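Metallophosphoesterase TT1561-like domain-containing protein (Aquifex aeolicus, PDB 2YVT) is of unknown function but, as a member of the calcineurin-like metallophosphoesterase superfamily, probably hydrolyses phosphoester bonds with the help of bound metal ions. Local coordinates at residues K50-A55 against D151-Y156; E46-E51 against K65-N70; E133-G138 against E170-R175. One frame throughout, in Å; residues are numbered along the deposited sequence.

Contact 1 (K50-A55 against D151-Y156)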
loop_
_atom_site.group_PDB
_atom_site.type_symbol
_atom_site.label_atom_id
_atom_site.label_comp_id
_atom_site.label_asym_id
_atom_site.label_seq_id
_atom_site.Cartn_x
_atom_site.Cartn_y
_atom_site.Cartn_z
ATOM N N LYS A 50 10.800 15.789 -4.759
ATOM C CA LYS A 50 11.344 16.734 -5.731
ATOM C C LYS A 50 12.850 16.897 -5.576
ATOM O O LYS A 50 13.564 16.932 -6.575
ATOM C CB LYS A 50 10.655 18.096 -5.633
ATOM C CG LYS A 50 9.248 18.131 -6.217
ATOM C CD LYS A 50 8.674 19.540 -6.154
ATOM C CE LYS A 50 7.206 19.561 -6.549
ATOM N NZ LYS A 50 7.019 19.422 -8.020
ATOM N N GLU A 51 13.337 16.968 -4.336
ATOM C CA GLU A 51 14.783 17.099 -4.127
ATOM C C GLU A 51 15.526 15.878 -4.662
ATOM O O GLU A 51 16.548 16.008 -5.338
ATOM C CB GLU A 51 15.139 17.364 -2.660
ATOM C CG GLU A 51 16.631 17.173 -2.333
ATOM C CD GLU A 51 17.576 18.070 -3.145
ATOM O OE1 GLU A 51 17.154 19.151 -3.630
ATOM O OE2 GLU A 51 18.759 17.683 -3.285
ATOM N N TYR A 52 15.000 14.692 -4.360
ATOM C CA TYR A 52 15.576 13.452 -4.857
ATOM C C TYR A 52 15.638 13.422 -6.387
ATOM O O TYR A 52 16.693 13.135 -6.963
ATOM C CB TYR A 52 14.777 12.264 -4.325
ATOM C CG TYR A 52 15.202 10.931 -4.892
ATOM C CD1 TYR A 52 16.318 10.259 -4.391
ATOM C CD2 TYR A 52 14.491 10.345 -5.938
ATOM C CE1 TYR A 52 16.704 9.033 -4.913
ATOM C CE2 TYR A 52 14.873 9.120 -6.467
ATOM C CZ TYR A 52 15.984 8.475 -5.952
ATOM O OH TYR A 52 16.359 7.255 -6.478
ATOM N N GLU A 53 14.518 13.742 -7.043
ATOM C CA GLU A 53 14.453 13.688 -8.506
ATOM C C GLU A 53 15.346 14.750 -9.147
ATOM O O GLU A 53 16.086 14.449 -10.080
ATOM C CB GLU A 53 13.010 13.782 -9.030
ATOM C CG GLU A 53 12.081 12.622 -8.600
ATOM C CD GLU A 53 12.559 11.227 -9.018
ATOM O OE1 GLU A 53 13.405 11.099 -9.937
ATOM O OE2 GLU A 53 12.079 10.237 -8.413
ATOM N N ARG A 54 15.296 15.972 -8.618
ATOM C CA ARG A 54 16.138 17.065 -9.115
ATOM C C ARG A 54 17.617 16.736 -8.974
ATOM O O ARG A 54 18.399 16.953 -9.903
ATOM C CB ARG A 54 15.842 18.372 -8.372
ATOM C CG ARG A 54 14.501 19.014 -8.700
ATOM C CD ARG A 54 14.424 19.492 -10.147
ATOM N NE ARG A 54 15.423 20.519 -10.471
ATOM C CZ ARG A 54 15.253 21.832 -10.318
ATOM N NH1 ARG A 54 14.122 22.328 -9.828
ATOM N NH2 ARG A 54 16.235 22.659 -10.651
ATOM N N ALA A 55 17.992 16.190 -7.815
ATOM C CA ALA A 55 19.388 15.852 -7.562
ATOM C C ALA A 55 19.878 14.794 -8.534
ATOM O O ALA A 55 20.970 14.910 -9.079
ATOM C CB ALA A 55 19.591 15.398 -6.121
ATOM N N ASP A 151 15.158 6.918 1.725
ATOM C CA ASP A 151 15.162 8.130 2.544
ATOM C C ASP A 151 14.283 9.263 2.000
ATOM O O ASP A 151 13.449 9.789 2.721
ATOM C CB ASP A 151 16.598 8.616 2.776
ATOM C CG ASP A 151 17.409 7.655 3.634
ATOM O OD1 ASP A 151 16.836 6.697 4.181
ATOM O OD2 ASP A 151 18.630 7.858 3.765
ATOM N N PHE A 152 14.490 9.655 0.747
ATOM C CA PHE A 152 13.702 10.743 0.163
ATOM C C PHE A 152 12.378 10.229 -0.362
ATOM O O PHE A 152 11.387 10.958 -0.384
ATOM C CB PHE A 152 14.468 11.410 -0.974
ATOM C CG PHE A 152 15.653 12.197 -0.514
ATOM C CD1 PHE A 152 15.548 13.572 -0.298
ATOM C CD2 PHE A 152 16.881 11.570 -0.303
ATOM C CE1 PHE A 152 16.653 14.305 0.140
ATOM C CE2 PHE A 152 17.992 12.298 0.132
ATOM C CZ PHE A 152 17.875 13.667 0.350
ATOM N N VAL A 153 12.396 8.969 -0.795
ATOM C CA VAL A 153 11.239 8.261 -1.342
ATOM C C VAL A 153 11.484 6.783 -1.065
ATOM O O VAL A 153 12.596 6.407 -0.680
ATOM C CB VAL A 153 11.071 8.466 -2.885
ATOM C CG1 VAL A 153 10.507 9.852 -3.207
ATOM C CG2 VAL A 153 12.377 8.193 -3.644
ATOM N N LEU A 154 10.466 5.947 -1.267
ATOM C CA LEU A 154 10.647 4.497 -1.217
ATOM C C LEU A 154 10.596 3.933 -2.630
ATOM O O LEU A 154 9.538 3.911 -3.261
ATOM C CB LEU A 154 9.565 3.816 -0.370
ATOM C CG LEU A 154 9.356 4.234 1.077
ATOM C CD1 LEU A 154 8.440 3.204 1.746
ATOM C CD2 LEU A 154 10.698 4.342 1.785
ATOM N N LYS A 155 11.750 3.493 -3.119
ATOM C CA LYS A 155 11.861 2.834 -4.424
ATOM C C LYS A 155 12.727 1.588 -4.266
ATOM O O LYS A 155 13.748 1.618 -3.576
ATOM C CB LYS A 155 12.502 3.763 -5.466
ATOM C CG LYS A 155 11.718 5.030 -5.776
ATOM C CD LYS A 155 12.293 5.685 -7.037
ATOM C CE LYS A 155 11.504 6.899 -7.472
ATOM N NZ LYS A 155 12.102 7.519 -8.691
ATOM N N TYR A 156 12.313 0.488 -4.888
ATOM C CA TYR A 156 13.049 -0.769 -4.785
ATOM C C TYR A 156 13.286 -1.362 -6.163
ATOM O O TYR A 156 12.435 -1.236 -7.044
ATOM C CB TYR A 156 12.284 -1.762 -3.919
ATOM C CG TYR A 156 12.165 -1.299 -2.494
ATOM C CD1 TYR A 156 13.220 -1.485 -1.603
ATOM C CD2 TYR A 156 11.014 -0.645 -2.040
ATOM C CE1 TYR A 156 13.138 -1.047 -0.287
ATOM C CE2 TYR A 156 10.916 -0.197 -0.704
ATOM C CZ TYR A 156 11.991 -0.408 0.158
ATOM O OH TYR A 156 11.932 0.023 1.459
#

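Contact 2 (E46-E51 against K65-N70)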
loop_
_atom_site.group_PDB
_atom_site.type_symbol
_atom_site.label_atom_id
_atom_site.label_comp_id
_atom_site.label_asym_id
_atom_site.label_seq_id
_atom_site.Cartn_x
_atom_site.Cartn_y
_atom_site.Cartn_z
ATOM N N GLU A 46 5.937 16.097 -0.852
ATOM C CA GLU A 46 6.370 16.511 -2.186
ATOM C C GLU A 46 7.804 17.030 -2.231
ATOM O O GLU A 46 8.533 16.765 -3.191
ATOM C CB GLU A 46 5.415 17.574 -2.730
ATOM C CG GLU A 46 4.012 17.054 -2.996
ATOM C CD GLU A 46 3.095 18.108 -3.590
ATOM O OE1 GLU A 46 3.551 18.872 -4.475
ATOM O OE2 GLU A 46 1.914 18.168 -3.169
ATOM N N ALA A 47 8.203 17.762 -1.193
ATOM C CA ALA A 47 9.523 18.382 -1.162
ATOM C C ALA A 47 10.628 17.336 -1.196
ATOM O O ALA A 47 11.620 17.490 -1.911
ATOM C CB ALA A 47 9.665 19.275 0.051
ATOM N N LEU A 48 10.458 16.256 -0.436
ATOM C CA LEU A 48 11.492 15.225 -0.424
ATOM C C LEU A 48 11.635 14.585 -1.798
ATOM O O LEU A 48 12.751 14.370 -2.277
ATOM C CB LEU A 48 11.205 14.156 0.640
ATOM C CG LEU A 48 11.868 14.356 2.006
ATOM C CD1 LEU A 48 11.351 15.619 2.674
ATOM C CD2 LEU A 48 11.615 13.142 2.891
ATOM N N GLU A 49 10.503 14.270 -2.430
ATOM C CA GLU A 49 10.536 13.611 -3.723
ATOM C C GLU A 49 11.177 14.514 -4.767
ATOM O O GLU A 49 12.010 14.058 -5.546
ATOM C CB GLU A 49 9.139 13.200 -4.178
ATOM C CG GLU A 49 9.152 12.517 -5.524
ATOM C CD GLU A 49 7.851 11.828 -5.842
ATOM O OE1 GLU A 49 6.774 12.336 -5.449
ATOM O OE2 GLU A 49 7.916 10.770 -6.496
ATOM N N LYS A 50 10.800 15.789 -4.759
ATOM C CA LYS A 50 11.344 16.734 -5.731
ATOM C C LYS A 50 12.850 16.897 -5.576
ATOM O O LYS A 50 13.564 16.932 -6.575
ATOM C CB LYS A 50 10.655 18.096 -5.633
ATOM C CG LYS A 50 9.248 18.131 -6.217
ATOM C CD LYS A 50 8.674 19.540 -6.154
ATOM C CE LYS A 50 7.206 19.561 -6.549
ATOM N NZ LYS A 50 7.019 19.422 -8.020
ATOM N N GLU A 51 13.337 16.968 -4.336
ATOM C CA GLU A 51 14.783 17.099 -4.127
ATOM C C GLU A 51 15.526 15.878 -4.662
ATOM O O GLU A 51 16.548 16.008 -5.338
ATOM C CB GLU A 51 15.139 17.364 -2.660
ATOM C CG GLU A 51 16.631 17.173 -2.333
ATOM C CD GLU A 51 17.576 18.070 -3.145
ATOM O OE1 GLU A 51 17.154 19.151 -3.630
ATOM O OE2 GLU A 51 18.759 17.683 -3.285
ATOM N N LYS A 65 19.452 18.040 3.983
ATOM C CA LYS A 65 18.817 19.129 4.727
ATOM C C LYS A 65 17.316 19.177 4.433
ATOM O O LYS A 65 16.529 19.520 5.306
ATOM C CB LYS A 65 19.467 20.479 4.407
ATOM C CG LYS A 65 20.915 20.585 4.827
ATOM C CD LYS A 65 21.386 22.032 4.763
ATOM C CE LYS A 65 22.828 22.165 5.225
ATOM N NZ LYS A 65 22.974 21.956 6.695
ATOM N N VAL A 66 16.928 18.796 3.212
ATOM C CA VAL A 66 15.504 18.745 2.845
ATOM C C VAL A 66 14.744 17.722 3.703
ATOM O O VAL A 66 13.612 17.973 4.130
ATOM C CB VAL A 66 15.309 18.479 1.324
ATOM C CG1 VAL A 66 13.837 18.328 0.979
ATOM C CG2 VAL A 66 15.909 19.623 0.516
ATOM N N ILE A 67 15.378 16.581 3.973
ATOM C CA ILE A 67 14.782 15.597 4.876
ATOM C C ILE A 67 14.647 16.196 6.271
ATOM O O ILE A 67 13.568 16.211 6.857
ATOM C CB ILE A 67 15.620 14.296 4.956
ATOM C CG1 ILE A 67 15.674 13.609 3.588
ATOM C CG2 ILE A 67 15.057 13.356 6.023
ATOM C CD1 ILE A 67 16.649 12.443 3.508
ATOM N N HIS A 68 15.750 16.721 6.790
ATOM C CA HIS A 68 15.767 17.199 8.161
ATOM C C HIS A 68 14.741 18.310 8.408
ATOM O O HIS A 68 14.050 18.299 9.430
ATOM C CB HIS A 68 17.189 17.613 8.553
ATOM C CG HIS A 68 18.200 16.521 8.367
ATOM N ND1 HIS A 68 19.503 16.770 7.998
ATOM C CD2 HIS A 68 18.092 15.175 8.482
ATOM C CE1 HIS A 68 20.158 15.627 7.898
ATOM N NE2 HIS A 68 19.324 14.643 8.186
ATOM N N GLU A 69 14.595 19.226 7.448
ATOM C CA GLU A 69 13.673 20.352 7.616
ATOM C C GLU A 69 12.199 19.962 7.477
ATOM O O GLU A 69 11.306 20.722 7.866
ATOM C CB GLU A 69 14.043 21.522 6.695
ATOM C CG GLU A 69 13.806 21.309 5.208
ATOM C CD GLU A 69 14.621 22.267 4.344
ATOM O OE1 GLU A 69 14.554 22.151 3.105
ATOM O OE2 GLU A 69 15.323 23.134 4.904
ATOM N N ASN A 70 11.953 18.764 6.949
ATOM C CA ASN A 70 10.589 18.257 6.802
ATOM C C ASN A 70 10.214 17.176 7.820
ATOM O O ASN A 70 9.070 16.726 7.851
ATOM C CB ASN A 70 10.361 17.768 5.364
ATOM C CG ASN A 70 10.187 18.912 4.384
ATOM O OD1 ASN A 70 11.097 19.241 3.619
ATOM N ND2 ASN A 70 9.023 19.544 4.418
#

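Contact 3 (E133-G138 against E170-R175)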
loop_
_atom_site.group_PDB
_atom_site.type_symbol
_atom_site.label_atom_id
_atom_site.label_comp_id
_atom_site.label_asym_id
_atom_site.label_seq_id
_atom_site.Cartn_x
_atom_site.Cartn_y
_atom_site.Cartn_z
ATOM N N GLU A 133 -6.007 -18.790 8.521
ATOM C CA GLU A 133 -6.305 -19.278 7.169
ATOM C C GLU A 133 -5.533 -18.554 6.063
ATOM O O GLU A 133 -5.333 -19.108 4.980
ATOM C CB GLU A 133 -7.812 -19.208 6.885
ATOM C CG GLU A 133 -8.232 -19.882 5.566
ATOM C CD GLU A 133 -9.708 -20.250 5.509
ATOM O OE1 GLU A 133 -10.379 -20.211 6.569
ATOM O OE2 GLU A 133 -10.195 -20.590 4.401
ATOM N N PHE A 134 -5.107 -17.324 6.335
ATOM C CA PHE A 134 -4.408 -16.530 5.326
ATOM C C PHE A 134 -3.024 -16.152 5.803
ATOM O O PHE A 134 -2.791 -16.029 7.008
ATOM C CB PHE A 134 -5.177 -15.237 5.002
ATOM C CG PHE A 134 -6.565 -15.460 4.458
ATOM C CD1 PHE A 134 -6.785 -15.532 3.080
ATOM C CD2 PHE A 134 -7.650 -15.584 5.317
ATOM C CE1 PHE A 134 -8.065 -15.733 2.572
ATOM C CE2 PHE A 134 -8.939 -15.790 4.814
ATOM C CZ PHE A 134 -9.141 -15.867 3.441
ATOM N N GLU A 135 -2.112 -15.978 4.851
ATOM C CA GLU A 135 -0.886 -15.225 5.083
ATOM C C GLU A 135 -1.013 -13.938 4.283
ATOM O O GLU A 135 -1.307 -13.968 3.084
ATOM C CB GLU A 135 0.365 -15.996 4.638
ATOM C CG GLU A 135 0.708 -17.229 5.495
ATOM C CD GLU A 135 1.299 -16.894 6.866
ATOM O OE1 GLU A 135 1.375 -15.706 7.242
ATOM O OE2 GLU A 135 1.694 -17.842 7.583
ATOM N N VAL A 136 -0.801 -12.810 4.953
ATOM C CA VAL A 136 -0.867 -11.510 4.294
ATOM C C VAL A 136 0.547 -10.972 4.165
ATOM O O VAL A 136 1.251 -10.839 5.162
ATOM C CB VAL A 136 -1.773 -10.524 5.069
ATOM C CG1 VAL A 136 -2.016 -9.257 4.255
ATOM C CG2 VAL A 136 -3.115 -11.195 5.380
ATOM N N ILE A 137 0.958 -10.699 2.930
ATOM C CA ILE A 137 2.312 -10.222 2.647
ATOM C C ILE A 137 2.215 -8.794 2.141
ATOM O O ILE A 137 1.367 -8.492 1.300
ATOM C CB ILE A 137 2.988 -11.098 1.578
ATOM C CG1 ILE A 137 3.103 -12.541 2.079
ATOM C CG2 ILE A 137 4.370 -10.559 1.206
ATOM C CD1 ILE A 137 3.466 -13.495 0.990
ATOM N N GLY A 138 3.074 -7.917 2.652
ATOM C CA GLY A 138 3.122 -6.536 2.177
ATOM C C GLY A 138 4.501 -6.143 1.695
ATOM O O GLY A 138 5.508 -6.505 2.300
ATOM N N GLU A 170 9.074 -20.086 2.916
ATOM C CA GLU A 170 9.429 -20.596 4.238
ATOM C C GLU A 170 8.229 -20.538 5.183
ATOM O O GLU A 170 8.293 -21.039 6.308
ATOM C CB GLU A 170 10.590 -19.790 4.837
ATOM C CG GLU A 170 11.753 -19.501 3.891
ATOM C CD GLU A 170 12.902 -20.490 4.006
ATOM O OE1 GLU A 170 12.861 -21.385 4.882
ATOM O OE2 GLU A 170 13.856 -20.358 3.212
ATOM N N LEU A 171 7.142 -19.924 4.719
ATOM C CA LEU A 171 5.964 -19.679 5.553
ATOM C C LEU A 171 5.015 -20.870 5.634
ATOM O O LEU A 171 5.046 -21.769 4.787
ATOM C CB LEU A 171 5.187 -18.459 5.044
ATOM C CG LEU A 171 5.876 -17.099 4.892
ATOM C CD1 LEU A 171 4.883 -16.072 4.358
ATOM C CD2 LEU A 171 6.489 -16.626 6.195
ATOM N N LYS A 172 4.171 -20.854 6.666
ATOM C CA LYS A 172 3.059 -21.794 6.797
ATOM C C LYS A 172 2.210 -21.768 5.522
ATOM O O LYS A 172 1.839 -20.691 5.051
ATOM C CB LYS A 172 2.187 -21.435 8.006
ATOM C CG LYS A 172 2.898 -21.468 9.352
ATOM C CD LYS A 172 1.993 -20.934 10.454
ATOM C CE LYS A 172 2.708 -20.900 11.797
ATOM N NZ LYS A 172 1.801 -20.458 12.892
ATOM N N PRO A 173 1.917 -22.953 4.951
ATOM C CA PRO A 173 1.100 -23.033 3.735
ATOM C C PRO A 173 -0.347 -22.588 3.976
ATOM O O PRO A 173 -1.112 -23.273 4.656
ATOM C CB PRO A 173 1.173 -24.518 3.354
ATOM C CG PRO A 173 1.503 -25.228 4.622
ATOM C CD PRO A 173 2.358 -24.283 5.413
ATOM N N ARG A 174 -0.701 -21.429 3.430
ATOM C CA ARG A 174 -2.024 -20.840 3.616
ATOM C C ARG A 174 -2.439 -20.086 2.357
ATOM O O ARG A 174 -1.659 -19.973 1.412
ATOM C CB ARG A 174 -2.011 -19.895 4.823
ATOM C CG ARG A 174 -2.100 -20.604 6.161
ATOM C CD ARG A 174 -1.171 -19.988 7.176
ATOM N NE ARG A 174 -1.730 -18.791 7.790
ATOM C CZ ARG A 174 -2.093 -18.697 9.067
ATOM N NH1 ARG A 174 -2.586 -17.560 9.523
ATOM N NH2 ARG A 174 -1.961 -19.730 9.891
ATOM N N ARG A 175 -3.667 -19.577 2.345
ATOM C CA ARG A 175 -4.138 -18.748 1.246
ATOM C C ARG A 175 -3.392 -17.414 1.305
ATOM O O ARG A 175 -3.332 -16.774 2.353
ATOM C CB ARG A 175 -5.650 -18.541 1.331
ATOM C CG ARG A 175 -6.439 -19.841 1.239
ATOM C CD ARG A 175 -7.874 -19.649 1.651
ATOM N NE ARG A 175 -8.573 -18.748 0.738
ATOM C CZ ARG A 175 -9.825 -18.337 0.897
ATOM N NH1 ARG A 175 -10.537 -18.749 1.940
ATOM N NH2 ARG A 175 -10.363 -17.508 0.011
#

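Contact 1 (K50-A55 against D151-Y156)
Tyr52 and Phe152 mark the nearest backbone approach, their CA atoms 6.0 Å apart, where helix 46-57 of this calcineurin-like metallophosphoesterase fold lies against an irregular segment that becomes strand at Lys155. The helix carries its own i to i+4 bonds, Arg54 N to Lys50 O among them, and the partner segment runs past it, so side chains make the whole junction and bury 283 Å² in all.

Tyr52 is the central piece. Its CG stands anti to the backbone N (chi1 174°), which carries the ring out from the helix to Val153 CG2, with Phe152 beside its CB. Val153 CG2 lies over one face of that ring in a CH-pi contact, 4.0 Å from the centroid and 19° off the normal, displaced toward the CD2-CE2 rim. At the root of the side chain Tyr52 CB meets Phe152 CB at 3.5 Å, and the two side chains meet at a slant. Phe152 points alongside Glu51, its CE1 3.8 Å from Glu51 CG; the Glu51 carboxylate is engaged elsewhere, by Arg60 and the backbone N of Asn63.

The polar part lies at the edge of the ring. Lys155, extended beyond CG, brings NZ near the ring plane of Tyr52, 3.9 Å from CE2. The same ammonium has a second acidic partner in Glu147, which is also hydrogen-bonded to Tyr52 OH. Glu53, bent at chi2 (-58°), comes from the opposite direction, and its OE2 receives Lys155 NZ on the syn lone pair in a 2.7 Å salt bridge.

Contact 2 (E46-E51 against K65-N70)
Apolar contacts dominate where Leu48 and Ala47 of helix 46-57 meet Val66, Ile67 and Asn70 at the start of helix 65-86. Leu48 spans three residues of the other segment. Its CD1 lies 4.0 Å from Val66 CG1 and 3.6 Å from Asn70 CB, while CD2 turns to Ile67 CG1 at 4.1 Å, so its two methyls are divided among residues of the other helix. The Leu48 side chain lies roughly perpendicular to that of Ile67, and runs antiparallel alongside that of Asn70. Replacing Leu48 by an alanine removes both methyls and would probably open a gap between the helices, leaving Ile67 CG1 and Asn70 CB without their cover.

Val66 fits in beside Leu48. With CG1 anti to its backbone N (chi1 176°), it directs CG1 toward Ala47 and CG2 toward Glu51, whose CG is 3.8 Å from that methyl. CB and CG of Glu51 thus serve as an apolar surface for Val66.

Contacts of methyl groups with backbone oxygens form a second kind: Val66 CG1 sits 3.7 Å from Ala47 O, and Leu48 CD1 3.6 Å from Val66 O. Ala47 O already accepts the helical bond from Glu51 N.

The axes of the short segments approach to 9.4 Å with 178° between their directions, and Leu48 CA and Ile67 CA, 6.2 Å apart, are the nearest CA pair. Two helices joined by residues 58-64 and antiparallel where these segments meet form a helical hairpin, here packed mainly through aliphatic side chains.

Contact 3 (E133-G138 against E170-R175)
Leu171 opens the contact with Ile137: their CD1 atoms stand 4.5 Å apart, a loose apolar touch. Next, Lys172 lays CB 3.7 Å from Glu135 OE2, although the rest of its extended chain leads away. Past Pro173, Arg174 folds back through bends at chi2 and chi3 (81° at chi3), which bring its guanidinium edge-on to Phe134 O. NH1 donates there at 3.0 Å and NE adds a weaker bond, so one carbonyl oxygen receives a forked grip. Glu135 OE2 lies 3.6 Å from Arg174 NE but well out of the guanidinium plane, a salt bridge of charge alone.

Arg175 begins the strand, in a parallel bridge with Phe134. Its N donates to Glu133 O at 3.2 Å, and its O accepts from Glu135 N at 2.9 Å, two bonds that straddle Phe134. The guanidinium lies with one face over Phe134 CE1, the two planes 45° apart, while NH1 meets Glu133 OE2 at 3.1 Å. That oxygen is in the guanidinium plane, yet is approached from 48° above the carboxylate plane. Arg175 NH2 is paired with Glu214.

Glu133 and Phe134 form a classic beta bulge opposite Trp130, whose ring stacks on Phe134. Strand 134-144 runs between antiparallel strand 126-130 and parallel strand 175-180, which the loop following helix 158-164 enters at Arg175.

Contacts 1 and 2 are one continuous region: their centres are 9 Å apart and both draw on helix 46-57, with Glu51 facing Phe152 in the first and Val66 in the second. Phe152 joins them directly, its CZ 3.6 Å from Ile67 CD1 and its O 3.4 Å from Leu48 CB, so residues 151-153 pack against the helical hairpin. Contact 3 lies on the opposite side of the chain's centre, its centre about 32 Å from that of contact 1 and 36 Å from that of contact 2. Contacts 1 and 3 nevertheless reach one sheet, in which strands 155-157 and 134-144 are parallel neighbours, and their nearest atoms are about 9 Å apart, against about 19 Å for contacts 2 and 3.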